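Local structure of MccF (Escherichia coli, 4IIY) at residues Gly43-Phe48 against Gly74-Ser79; Ile154-Gly159 against Trp257-Arg262; Asp271-Ile276 against Lys302-Asp307. The protein confers self-immunity against the antibiotic microcin C7 in its producer and probably acts as a serine peptidase of the S66 (LD-carboxypeptidase) family. The protein carries 1 engineered substitution. All coordinates share one frame; numbering follows the deposited sequence. Where two conformers were deposited one is given.

Interaction 1: residues Gly43-Phe48 against Gly74-Ser79; sequences GDTIGF and GFKLVS. With EDO (1,2-ethanediol), chain P.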
loop_
_atom_site.group_PDB
_atom_site.type_symbol
_atom_site.label_atom_id
_atom_site.label_comp_id
_atom_site.label_asym_id
_atom_site.label_seq_id
_atom_site.Cartn_x
_atom_site.Cartn_y
_atom_site.Cartn_z
ATOM N N GLY B 43 -12.189 -36.648 -5.877
ATOM C CA GLY B 43 -13.628 -36.730 -6.067
ATOM C C GLY B 43 -14.414 -35.695 -5.282
ATOM O O GLY B 43 -15.626 -35.572 -5.442
ATOM N N ASP B 44 -13.728 -34.945 -4.425
ATOM C CA ASP B 44 -14.396 -33.911 -3.641
ATOM C C ASP B 44 -14.935 -32.762 -4.500
ATOM O O ASP B 44 -14.594 -32.613 -5.677
ATOM C CB ASP B 44 -13.462 -33.341 -2.565
ATOM C CG ASP B 44 -13.372 -34.218 -1.319
ATOM O OD1 ASP B 44 -14.135 -35.204 -1.194
ATOM O OD2 ASP B 44 -12.534 -33.905 -0.449
ATOM N N THR B 45 -15.761 -31.942 -3.863
ATOM C CA THR B 45 -16.330 -30.749 -4.467
ATOM C C THR B 45 -15.569 -29.494 -4.038
ATOM O O THR B 45 -15.366 -29.242 -2.841
ATOM C CB THR B 45 -17.814 -30.607 -4.073
ATOM O OG1 THR B 45 -18.537 -31.752 -4.546
ATOM C CG2 THR B 45 -18.424 -29.349 -4.663
ATOM N N ILE B 46 -15.144 -28.725 -5.035
ATOM C CA ILE B 46 -14.456 -27.458 -4.833
ATOM C C ILE B 46 -15.388 -26.352 -5.301
ATOM O O ILE B 46 -15.890 -26.412 -6.424
ATOM C CB ILE B 46 -13.160 -27.407 -5.672
ATOM C CG1 ILE B 46 -12.184 -28.514 -5.237
ATOM C CG2 ILE B 46 -12.517 -26.026 -5.575
ATOM C CD1 ILE B 46 -10.961 -28.675 -6.137
ATOM N N GLY B 47 -15.638 -25.356 -4.455
ATOM C CA GLY B 47 -16.396 -24.187 -4.874
ATOM C C GLY B 47 -15.455 -23.033 -5.132
ATOM O O GLY B 47 -14.451 -22.914 -4.436
ATOM N N PHE B 48 -15.753 -22.195 -6.118
ATOM C CA PHE B 48 -14.872 -21.069 -6.402
ATOM C C PHE B 48 -15.589 -19.726 -6.364
ATOM O O PHE B 48 -16.789 -19.631 -6.666
ATOM C CB PHE B 48 -14.068 -21.282 -7.694
ATOM C CG PHE B 48 -14.893 -21.538 -8.934
ATOM C CD1 PHE B 48 -15.477 -20.491 -9.622
ATOM C CD2 PHE B 48 -15.035 -22.826 -9.442
ATOM C CE1 PHE B 48 -16.188 -20.712 -10.798
ATOM C CE2 PHE B 48 -15.756 -23.056 -10.615
ATOM C CZ PHE B 48 -16.338 -22.000 -11.287
ATOM N N GLY B 74 -10.908 -35.297 -11.479
ATOM C CA GLY B 74 -11.994 -35.945 -10.765
ATOM C C GLY B 74 -12.779 -35.069 -9.807
ATOM O O GLY B 74 -13.704 -35.552 -9.143
ATOM N N PHE B 75 -12.439 -33.783 -9.726
ATOM C CA PHE B 75 -13.144 -32.884 -8.827
ATOM C C PHE B 75 -14.461 -32.427 -9.416
ATOM O O PHE B 75 -14.582 -32.243 -10.625
ATOM C CB PHE B 75 -12.277 -31.677 -8.452
ATOM C CG PHE B 75 -11.097 -32.036 -7.606
ATOM C CD1 PHE B 75 -11.273 -32.400 -6.282
ATOM C CD2 PHE B 75 -9.812 -32.044 -8.134
ATOM C CE1 PHE B 75 -10.189 -32.763 -5.499
ATOM C CE2 PHE B 75 -8.727 -32.393 -7.353
ATOM C CZ PHE B 75 -8.915 -32.749 -6.031
ATOM N N LYS B 76 -15.447 -32.253 -8.545
ATOM C CA LYS B 76 -16.692 -31.609 -8.917
ATOM C C LYS B 76 -16.559 -30.138 -8.548
ATOM O O LYS B 76 -16.013 -29.808 -7.499
ATOM C CB LYS B 76 -17.859 -32.256 -8.168
ATOM C CG LYS B 76 -17.975 -33.751 -8.447
ATOM C CD LYS B 76 -18.879 -34.462 -7.461
ATOM C CE LYS B 76 -18.813 -35.972 -7.662
ATOM N NZ LYS B 76 -17.417 -36.503 -7.573
ATOM N N LEU B 77 -17.035 -29.257 -9.418
ATOM C CA LEU B 77 -16.907 -27.823 -9.177
ATOM C C LEU B 77 -18.254 -27.141 -8.978
ATOM O O LEU B 77 -19.223 -27.418 -9.694
ATOM C CB LEU B 77 -16.167 -27.155 -10.332
ATOM C CG LEU B 77 -14.804 -27.734 -10.691
ATOM C CD1 LEU B 77 -14.174 -26.933 -11.816
ATOM C CD2 LEU B 77 -13.886 -27.766 -9.483
ATOM N N VAL B 78 -18.307 -26.253 -7.992
ATOM C CA VAL B 78 -19.452 -25.379 -7.778
ATOM C C VAL B 78 -19.024 -23.945 -8.085
ATOM O O VAL B 78 -18.080 -23.414 -7.490
ATOM C CB VAL B 78 -19.984 -25.467 -6.333
ATOM C CG1 VAL B 78 -21.044 -24.398 -6.074
ATOM C CG2 VAL B 78 -20.544 -26.858 -6.052
ATOM N N SER B 79 -19.717 -23.326 -9.029
ATOM C CA SER B 79 -19.413 -21.965 -9.437
ATOM C C SER B 79 -20.065 -20.948 -8.506
ATOM O O SER B 79 -21.273 -20.977 -8.298
ATOM C CB SER B 79 -19.911 -21.754 -10.865
ATOM O OG SER B 79 -19.618 -20.453 -11.331
HETATM C C1 EDO P . -13.607 -36.653 3.432
HETATM O O1 EDO P . -13.008 -36.233 4.666
HETATM C C2 EDO P . -12.807 -36.125 2.243
HETATM O O2 EDO P . -12.946 -34.701 2.129
#

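Interaction 2: residues Ile154-Gly159 against Trp257-Arg262; sequences IYAKTG and WMPEIR. With EDO (1,2-ethanediol), chain M.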
loop_
_atom_site.group_PDB
_atom_site.type_symbol
_atom_site.label_atom_id
_atom_site.label_comp_id
_atom_site.label_asym_id
_atom_site.label_seq_id
_atom_site.Cartn_x
_atom_site.Cartn_y
_atom_site.Cartn_z
ATOM N N ILE B 154 -9.568 -14.217 7.993
ATOM C CA ILE B 154 -10.289 -15.374 8.508
ATOM C C ILE B 154 -9.499 -16.034 9.633
ATOM O O ILE B 154 -10.061 -16.397 10.671
ATOM C CB ILE B 154 -10.632 -16.368 7.376
ATOM C CG1 ILE B 154 -11.723 -15.771 6.485
ATOM C CG2 ILE B 154 -11.058 -17.710 7.944
ATOM C CD1 ILE B 154 -11.970 -16.531 5.194
ATOM N N TYR B 155 -8.193 -16.175 9.458
ATOM C CA TYR B 155 -7.359 -16.718 10.527
ATOM C C TYR B 155 -7.447 -15.856 11.792
ATOM O O TYR B 155 -7.614 -16.366 12.907
ATOM C CB TYR B 155 -5.903 -16.847 10.057
ATOM C CG TYR B 155 -4.954 -17.280 11.149
ATOM C CD1 TYR B 155 -4.942 -18.584 11.614
ATOM C CD2 TYR B 155 -4.079 -16.369 11.734
ATOM C CE1 TYR B 155 -4.074 -18.972 12.626
ATOM C CE2 TYR B 155 -3.207 -16.749 12.739
ATOM C CZ TYR B 155 -3.209 -18.053 13.179
ATOM O OH TYR B 155 -2.338 -18.416 14.189
ATOM N N ALA B 156 -7.336 -14.545 11.624
ATOM C CA ALA B 156 -7.389 -13.622 12.759
ATOM C C ALA B 156 -8.698 -13.752 13.536
ATOM O O ALA B 156 -8.698 -13.718 14.771
ATOM C CB ALA B 156 -7.175 -12.177 12.294
ATOM N N LYS B 157 -9.808 -13.909 12.821
ATOM C CA LYS B 157 -11.124 -13.962 13.455
ATOM C C LYS B 157 -11.509 -15.327 14.010
ATOM O O LYS B 157 -12.296 -15.403 14.962
ATOM C CB LYS B 157 -12.199 -13.516 12.466
ATOM C CG LYS B 157 -12.247 -12.021 12.236
ATOM C CD LYS B 157 -12.765 -11.303 13.484
ATOM C CE LYS B 157 -12.865 -9.803 13.282
ATOM N NZ LYS B 157 -13.351 -9.129 14.523
ATOM N N THR B 158 -10.982 -16.404 13.429
ATOM C CA THR B 158 -11.497 -17.744 13.718
ATOM C C THR B 158 -10.442 -18.751 14.148
ATOM O O THR B 158 -10.788 -19.809 14.687
ATOM C CB THR B 158 -12.234 -18.370 12.505
ATOM O OG1 THR B 158 -11.282 -18.702 11.485
ATOM C CG2 THR B 158 -13.280 -17.424 11.942
ATOM N N GLY B 159 -9.172 -18.458 13.885
ATOM C CA GLY B 159 -8.116 -19.421 14.132
ATOM C C GLY B 159 -8.032 -20.546 13.117
ATOM O O GLY B 159 -7.207 -21.448 13.279
ATOM N N TRP B 257 -8.401 -7.556 11.799
ATOM C CA TRP B 257 -8.240 -8.633 10.816
ATOM C C TRP B 257 -6.782 -8.953 10.481
ATOM O O TRP B 257 -6.509 -9.920 9.775
ATOM C CB TRP B 257 -9.035 -8.337 9.533
ATOM C CG TRP B 257 -10.508 -8.449 9.743
ATOM C CD1 TRP B 257 -11.261 -9.585 9.662
ATOM C CD2 TRP B 257 -11.417 -7.386 10.060
ATOM N NE1 TRP B 257 -12.580 -9.295 9.917
ATOM C CE2 TRP B 257 -12.703 -7.953 10.170
ATOM C CE3 TRP B 257 -11.264 -6.012 10.268
ATOM C CZ2 TRP B 257 -13.835 -7.192 10.474
ATOM C CZ3 TRP B 257 -12.381 -5.259 10.577
ATOM C CH2 TRP B 257 -13.653 -5.849 10.678
ATOM N N MET B 258 -5.846 -8.149 10.976
ATOM C CA MET B 258 -4.433 -8.461 10.801
ATOM C C MET B 258 -3.961 -9.342 11.954
ATOM O O MET B 258 -3.955 -8.902 13.107
ATOM C CB MET B 258 -3.593 -7.184 10.739
ATOM C CG MET B 258 -2.104 -7.463 10.663
ATOM S SD MET B 258 -1.630 -8.273 9.115
ATOM C CE MET B 258 -0.030 -8.939 9.610
ATOM N N PRO B 259 -3.564 -10.588 11.661
ATOM C CA PRO B 259 -3.068 -11.439 12.752
ATOM C C PRO B 259 -1.868 -10.805 13.442
ATOM O O PRO B 259 -0.975 -10.282 12.785
ATOM C CB PRO B 259 -2.631 -12.727 12.046
ATOM C CG PRO B 259 -3.242 -12.680 10.686
ATOM C CD PRO B 259 -3.480 -11.245 10.344
ATOM N N GLU B 260 -1.850 -10.854 14.769
ATOM C CA GLU B 260 -0.715 -10.350 15.532
ATOM C C GLU B 260 0.515 -11.205 15.239
ATOM O O GLU B 260 0.453 -12.432 15.331
ATOM C CB GLU B 260 -1.003 -10.381 17.038
ATOM C CG GLU B 260 0.154 -9.847 17.880
ATOM C CD GLU B 260 0.004 -10.124 19.366
ATOM O OE1 GLU B 260 -0.665 -11.112 19.731
ATOM O OE2 GLU B 260 0.569 -9.352 20.170
ATOM N N ILE B 261 1.615 -10.548 14.895
ATOM C CA ILE B 261 2.904 -11.213 14.734
ATOM C C ILE B 261 3.590 -11.267 16.088
ATOM O O ILE B 261 3.609 -10.279 16.822
ATOM C CB ILE B 261 3.776 -10.481 13.707
ATOM C CG1 ILE B 261 3.119 -10.588 12.329
ATOM C CG2 ILE B 261 5.192 -11.060 13.682
ATOM C CD1 ILE B 261 3.766 -9.740 11.244
ATOM N N ARG B 262 4.128 -12.434 16.422
ATOM C CA ARG B 262 4.660 -12.656 17.758
ATOM C C ARG B 262 6.106 -13.095 17.734
ATOM O O ARG B 262 6.600 -13.596 16.725
ATOM C CB ARG B 262 3.817 -13.699 18.490
ATOM C CG ARG B 262 2.373 -13.252 18.701
ATOM C CD ARG B 262 1.666 -14.075 19.765
ATOM N NE ARG B 262 1.140 -15.330 19.238
ATOM C CZ ARG B 262 -0.104 -15.493 18.801
ATOM N NH1 ARG B 262 -0.958 -14.478 18.826
ATOM N NH2 ARG B 262 -0.496 -16.674 18.340
HETATM C C1 EDO M . 1.701 -6.630 12.777
HETATM O O1 EDO M . 2.604 -5.658 13.326
HETATM C C2 EDO M . 0.767 -7.127 13.867
HETATM O O2 EDO M . 1.568 -7.720 14.895
#

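Interaction 3: residues Asp271-Ile276 against Lys302-Asp307; sequences DSRKSI and KHELFD. With 1EI (5'-O-(L-alpha-glutamylsulfamoyl)inosine), chain K; EDO (1,2-ethanediol), chain L.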
loop_
_atom_site.group_PDB
_atom_site.type_symbol
_atom_site.label_atom_id
_atom_site.label_comp_id
_atom_site.label_asym_id
_atom_site.label_seq_id
_atom_site.Cartn_x
_atom_site.Cartn_y
_atom_site.Cartn_z
ATOM N N ASP B 271 5.784 -10.643 -3.080
ATOM C CA ASP B 271 5.150 -9.592 -3.871
ATOM C C ASP B 271 5.335 -9.888 -5.359
ATOM O O ASP B 271 6.115 -10.757 -5.734
ATOM C CB ASP B 271 5.683 -8.190 -3.520
ATOM C CG ASP B 271 5.056 -7.611 -2.259
ATOM O OD1 ASP B 271 3.818 -7.449 -2.251
ATOM O OD2 ASP B 271 5.794 -7.303 -1.294
ATOM N N SER B 272 4.613 -9.140 -6.188
ATOM C CA SER B 272 4.569 -9.352 -7.627
ATOM C C SER B 272 4.654 -8.049 -8.408
ATOM O O SER B 272 3.938 -7.097 -8.117
ATOM C CB SER B 272 3.261 -10.063 -7.997
ATOM O OG SER B 272 2.967 -9.933 -9.389
ATOM N N ARG B 273 5.529 -8.034 -9.411
ATOM C CA ARG B 273 5.612 -6.956 -10.392
ATOM C C ARG B 273 5.810 -5.590 -9.756
ATOM O O ARG B 273 5.296 -4.583 -10.256
ATOM C CB ARG B 273 4.380 -6.956 -11.308
ATOM C CG ARG B 273 4.215 -8.247 -12.099
ATOM C CD ARG B 273 2.929 -8.229 -12.914
ATOM N NE ARG B 273 3.193 -7.824 -14.291
ATOM C CZ ARG B 273 2.900 -8.553 -15.364
ATOM N NH1 ARG B 273 2.306 -9.736 -15.238
ATOM N NH2 ARG B 273 3.196 -8.092 -16.570
ATOM N N LYS B 274 6.569 -5.545 -8.668
ATOM C CA LYS B 274 6.837 -4.267 -8.029
ATOM C C LYS B 274 8.166 -3.671 -8.433
ATOM O O LYS B 274 9.114 -4.377 -8.800
ATOM C CB LYS B 274 6.826 -4.396 -6.504
ATOM C CG LYS B 274 5.540 -4.933 -5.931
ATOM C CD LYS B 274 4.328 -4.137 -6.392
ATOM C CE LYS B 274 3.071 -4.635 -5.701
ATOM N NZ LYS B 274 1.855 -4.072 -6.317
ATOM N N SER B 275 8.224 -2.349 -8.341
ATOM C CA SER B 275 9.486 -1.641 -8.416
ATOM C C SER B 275 10.272 -1.826 -7.121
ATOM O O SER B 275 9.702 -2.033 -6.037
ATOM C CB SER B 275 9.228 -0.153 -8.621
ATOM O OG SER B 275 8.661 0.406 -7.450
ATOM N N ILE B 276 11.583 -1.740 -7.239
ATOM C CA ILE B 276 12.460 -1.735 -6.091
ATOM C C ILE B 276 12.065 -0.610 -5.126
ATOM O O ILE B 276 12.165 -0.780 -3.910
ATOM C CB ILE B 276 13.939 -1.661 -6.553
ATOM C CG1 ILE B 276 14.892 -1.715 -5.363
ATOM C CG2 ILE B 276 14.191 -0.426 -7.421
ATOM C CD1 ILE B 276 16.319 -2.062 -5.755
ATOM N N LYS B 302 9.565 -16.077 -4.356
ATOM C CA LYS B 302 10.128 -15.496 -5.574
ATOM C C LYS B 302 9.229 -14.356 -6.051
ATOM O O LYS B 302 8.010 -14.504 -6.120
ATOM C CB LYS B 302 10.253 -16.535 -6.692
ATOM C CG LYS B 302 11.294 -17.624 -6.454
ATOM C CD LYS B 302 11.526 -18.413 -7.746
ATOM C CE LYS B 302 12.709 -19.357 -7.644
ATOM N NZ LYS B 302 12.483 -20.425 -6.633
ATOM N N HIS B 303 9.840 -13.242 -6.433
ATOM C CA HIS B 303 9.116 -12.049 -6.853
ATOM C C HIS B 303 8.928 -12.046 -8.366
ATOM O O HIS B 303 9.909 -11.944 -9.110
ATOM C CB HIS B 303 9.915 -10.801 -6.446
ATOM C CG HIS B 303 9.146 -9.518 -6.543
ATOM N ND1 HIS B 303 8.953 -8.697 -5.454
ATOM C CD2 HIS B 303 8.543 -8.898 -7.592
ATOM C CE1 HIS B 303 8.244 -7.638 -5.817
ATOM N NE2 HIS B 303 7.985 -7.733 -7.112
ATOM N N GLU B 304 7.690 -12.131 -8.839
ATOM C CA GLU B 304 7.391 -12.151 -10.272
ATOM C C GLU B 304 7.801 -10.837 -10.945
ATOM O O GLU B 304 7.287 -9.775 -10.596
ATOM C CB GLU B 304 5.891 -12.375 -10.461
ATOM C CG GLU B 304 5.393 -12.295 -11.902
ATOM C CD GLU B 304 3.875 -12.374 -12.009
ATOM O OE1 GLU B 304 3.161 -11.853 -11.127
ATOM O OE2 GLU B 304 3.386 -12.991 -12.985
ATOM N N LEU B 305 8.729 -10.907 -11.900
ATOM C CA LEU B 305 9.083 -9.755 -12.731
ATOM C C LEU B 305 9.405 -8.508 -11.893
ATOM O O LEU B 305 8.893 -7.419 -12.141
ATOM C CB LEU B 305 7.976 -9.481 -13.755
ATOM C CG LEU B 305 7.687 -10.636 -14.720
ATOM C CD1 LEU B 305 6.435 -10.383 -15.540
ATOM C CD2 LEU B 305 8.885 -10.862 -15.630
ATOM N N PHE B 306 10.276 -8.677 -10.906
ATOM C CA PHE B 306 10.763 -7.562 -10.101
ATOM C C PHE B 306 11.456 -6.533 -10.999
ATOM O O PHE B 306 12.236 -6.894 -11.879
ATOM C CB PHE B 306 11.748 -8.097 -9.064
ATOM C CG PHE B 306 12.346 -7.050 -8.172
ATOM C CD1 PHE B 306 11.549 -6.267 -7.354
ATOM C CD2 PHE B 306 13.720 -6.881 -8.120
ATOM C CE1 PHE B 306 12.118 -5.309 -6.516
ATOM C CE2 PHE B 306 14.287 -5.931 -7.278
ATOM C CZ PHE B 306 13.483 -5.152 -6.474
ATOM N N ASP B 307 11.180 -5.255 -10.766
ATOM C CA ASP B 307 11.786 -4.179 -11.551
ATOM C C ASP B 307 12.829 -3.465 -10.693
ATOM O O ASP B 307 12.488 -2.668 -9.817
ATOM C CB ASP B 307 10.695 -3.219 -12.029
ATOM C CG ASP B 307 11.247 -1.924 -12.595
ATOM O OD1 ASP B 307 12.442 -1.866 -12.929
ATOM O OD2 ASP B 307 10.466 -0.952 -12.706
HETATM O O6 1EI K . -3.165 -10.193 -18.858
HETATM C C6 1EI K . -2.359 -10.873 -18.186
HETATM N N1 1EI K . -1.236 -11.378 -18.737
HETATM C C2 1EI K . -0.363 -12.113 -18.028
HETATM N N3 1EI K . -0.534 -12.408 -16.728
HETATM C C5 1EI K . -2.618 -11.150 -16.761
HETATM C C4 1EI K . -1.621 -11.959 -16.065
HETATM N N7 1EI K . -3.578 -10.859 -15.861
HETATM C C8 1EI K . -3.225 -11.429 -14.684
HETATM N N9 1EI K . -2.059 -12.079 -14.818
HETATM C "C1'" 1EI K . -1.343 -12.815 -13.762
HETATM O "O4'" 1EI K . -2.235 -13.389 -12.817
HETATM C "C2'" 1EI K . -0.495 -11.831 -12.984
HETATM O "O2'" 1EI K . 0.809 -11.747 -13.561
HETATM C "C3'" 1EI K . -0.462 -12.426 -11.594
HETATM O "O3'" 1EI K . 0.786 -13.082 -11.385
HETATM C "C4'" 1EI K . -1.563 -13.471 -11.562
HETATM C "C5'" 1EI K . -2.533 -13.241 -10.411
HETATM O "O5'" 1EI K . -3.204 -11.985 -10.552
HETATM S SBF 1EI K . -3.921 -11.398 -9.329
HETATM O OAE 1EI K . -5.056 -10.627 -9.786
HETATM O OAF 1EI K . -4.316 -12.518 -8.516
HETATM N NAQ 1EI K . -2.875 -10.531 -8.587
HETATM C C 1EI K . -3.026 -9.933 -7.386
HETATM O O 1EI K . -4.006 -9.973 -6.650
HETATM C CA 1EI K . -1.839 -9.164 -6.882
HETATM N N 1EI K . -0.788 -9.122 -7.884
HETATM C CB 1EI K . -2.271 -7.762 -6.465
HETATM C CG 1EI K . -1.510 -7.296 -5.227
HETATM C CD 1EI K . -0.136 -6.790 -5.607
HETATM O OE1 1EI K . 0.345 -7.117 -6.711
HETATM O OE2 1EI K . 0.462 -6.061 -4.796
HETATM C C1 EDO L . 9.270 -11.041 -1.988
HETATM O O1 EDO L . 8.659 -11.498 -3.207
HETATM C C2 EDO L . 10.429 -10.093 -2.255
HETATM O O2 EDO L . 9.931 -8.863 -2.804
HETATM O O HOH W 1 5.730 -13.325 -6.925
#

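Interaction 1: residues Gly43-Phe48 against Gly74-Ser79
The carbonyl oxygen Lys76 O is gripped twice by the facing strand: the amide Ile46 N donates to it at 2.8 Å, and Thr45 CA approaches at 3.2 Å in a CA-H...O contact. Such pairing recurs along two parallel strands, 45-48 and 76-79, neighbours joined by the beta-alpha-beta connection through helix 60-72. The side chain of Lys76 bends at its last torsion, bringing NZ to Gly43 O at 2.9 Å on a lone pair in the carbonyl plane. On the face carrying Ile46, Leu77, Phe48 and Ser79, the methyl Ile46 CD1 sits over the Phe75 ring, 3.9 Å from its centroid. With CG set between backbone N and carbonyl carbon (chi1 57°), the Phe48 ring turns a face to Ser79 CA, 3.9 Å from the ring centroid, while its edge faces Leu77 CB. The Phe48 ring also meets Phe63 of helix 60-72 nearly at right angles. A serine in place of Phe48 would probably leave a gap beside Ser79 and deprive Phe63 of its aromatic partner. On the other face Thr45 CG2 touches Val78 CG2 at 3.6 Å. Backbone bonds thus set the pairing, side chains pack most heavily on the Ile46 and Phe48 face, and the lysine ties down the loop before the strand.

Interaction 2: residues Ile154-Gly159 against Trp257-Arg262
Lys157 lays its aliphatic chain over one face of the Trp257 indole, CE standing 3.8 Å from the centroid of the five-membered ring in a CH-pi contact. CG lies anti to the carbonyl carbon (chi1 -76°), and a single bend at chi2 (-70°) folds the chain down, which lets both CG and CE reach the indole. Trp257 NE1 lies 3.4 Å from Lys157 CE, and CG comes nearly as close to the same nitrogen. Beyond CE the ammonium group carries on toward the benzene half, NZ being 4.9 Å from the centroid of the six-membered ring, an off-centre cation-pi contact. The amine has a stronger partner in Glu256, with which it forms a salt bridge, so the indole is flanked by a charge that is held in place from elsewhere.

One residue back along the helix, Ala156 points its methyl at the backbone of the loop: CB is 3.4 Å from Trp257 O and also lies near Pro259. The small side chain lets helix and loop come close here, with the CA atoms of Ala156 and Pro259 4.8 Å apart. Tyr155, its CG anti to the backbone N (chi1 175°), swings its ring alongside the proline and offers an edge, CD2 touching Pro259 CG at 3.9 Å. Apart from the cation-pi contact the interface is largely apolar.

Trp257 also packs on Leu288 of the second subunit. The last turn of helix 148-158 thus meets the loop leading to strand 266-270, tying the N-terminal and C-terminal LD-carboxypeptidase domains together, with helix 131-136 touching Ile154, Lys157 and Thr158, while Arg240 of strand 236-245 hydrogen-bonds both Tyr155 OH and Glu260 O, linking helix and loop to the second sheet.

Interaction 3: residues Asp271-Ile276 against Lys302-Asp307
Ser272 holds OG anti to its own amide nitrogen (chi1 162°), and Glu304 likewise swings CG away from its amide (chi1 175°) before running out extended, so that hydroxyl and carboxylate meet: Ser272 OG donates to Glu304 OE1 at 2.6 Å, on the anti side. The same OE1 accepts O3' of the bound glutamylsulfamoyl inosine at 2.7 Å, and Glu304 OE2 takes its O2' at 2.9 Å, the carboxylate thereby holding both ribose hydroxyls. Arg273 adds a weak bond from NH1 to O2', its guanidinium covered on one face by Leu305 CD1. At the far end of the ligand Lys274 NZ meets the glutamyl carboxylate oxygen OE2 at 2.9 Å. The two segments are loops leaving the parallel neighbouring strands 266-270 and 297-301, the usual place for a binding site in an alpha/beta fold. The ring of His303 packs against the 271-276 loop: Asp271 O stands over the centre of one face, Phe306 CD1 over the other, and Lys274 N donates in the ring plane to NE2 at 3.0 Å. Further along, Asp307 N binds Lys274 O at 3.0 Å and Ile276 N returns to Asp307 O at 2.9 Å, just where Ser275 takes the N-cap position of helix 276-288.

Overall arrangement
Only interaction 3 touches the bound ligand. The side chain of Glu304 lies about 3 Å from that of His338, and that of Ser272 about 5 Å from that of Glu270; both neighbours are predicted charge-relay residues. The predicted nucleophile position is an engineered alanine, Ala145, shortly before helix 148-158, whose far end enters interaction 2. That contact joins the N-terminal and C-terminal LD-carboxypeptidase domains, whereas interactions 1 and 3 each stay within one. Interaction 1, at an outermost strand of the first sheet, has its Phe48 side chain about 13 Å from the ligand. Its centre is about 32 Å from that of interaction 3, across the chain's centre; interaction 2 comes within about 12 Å of each, nearest atoms.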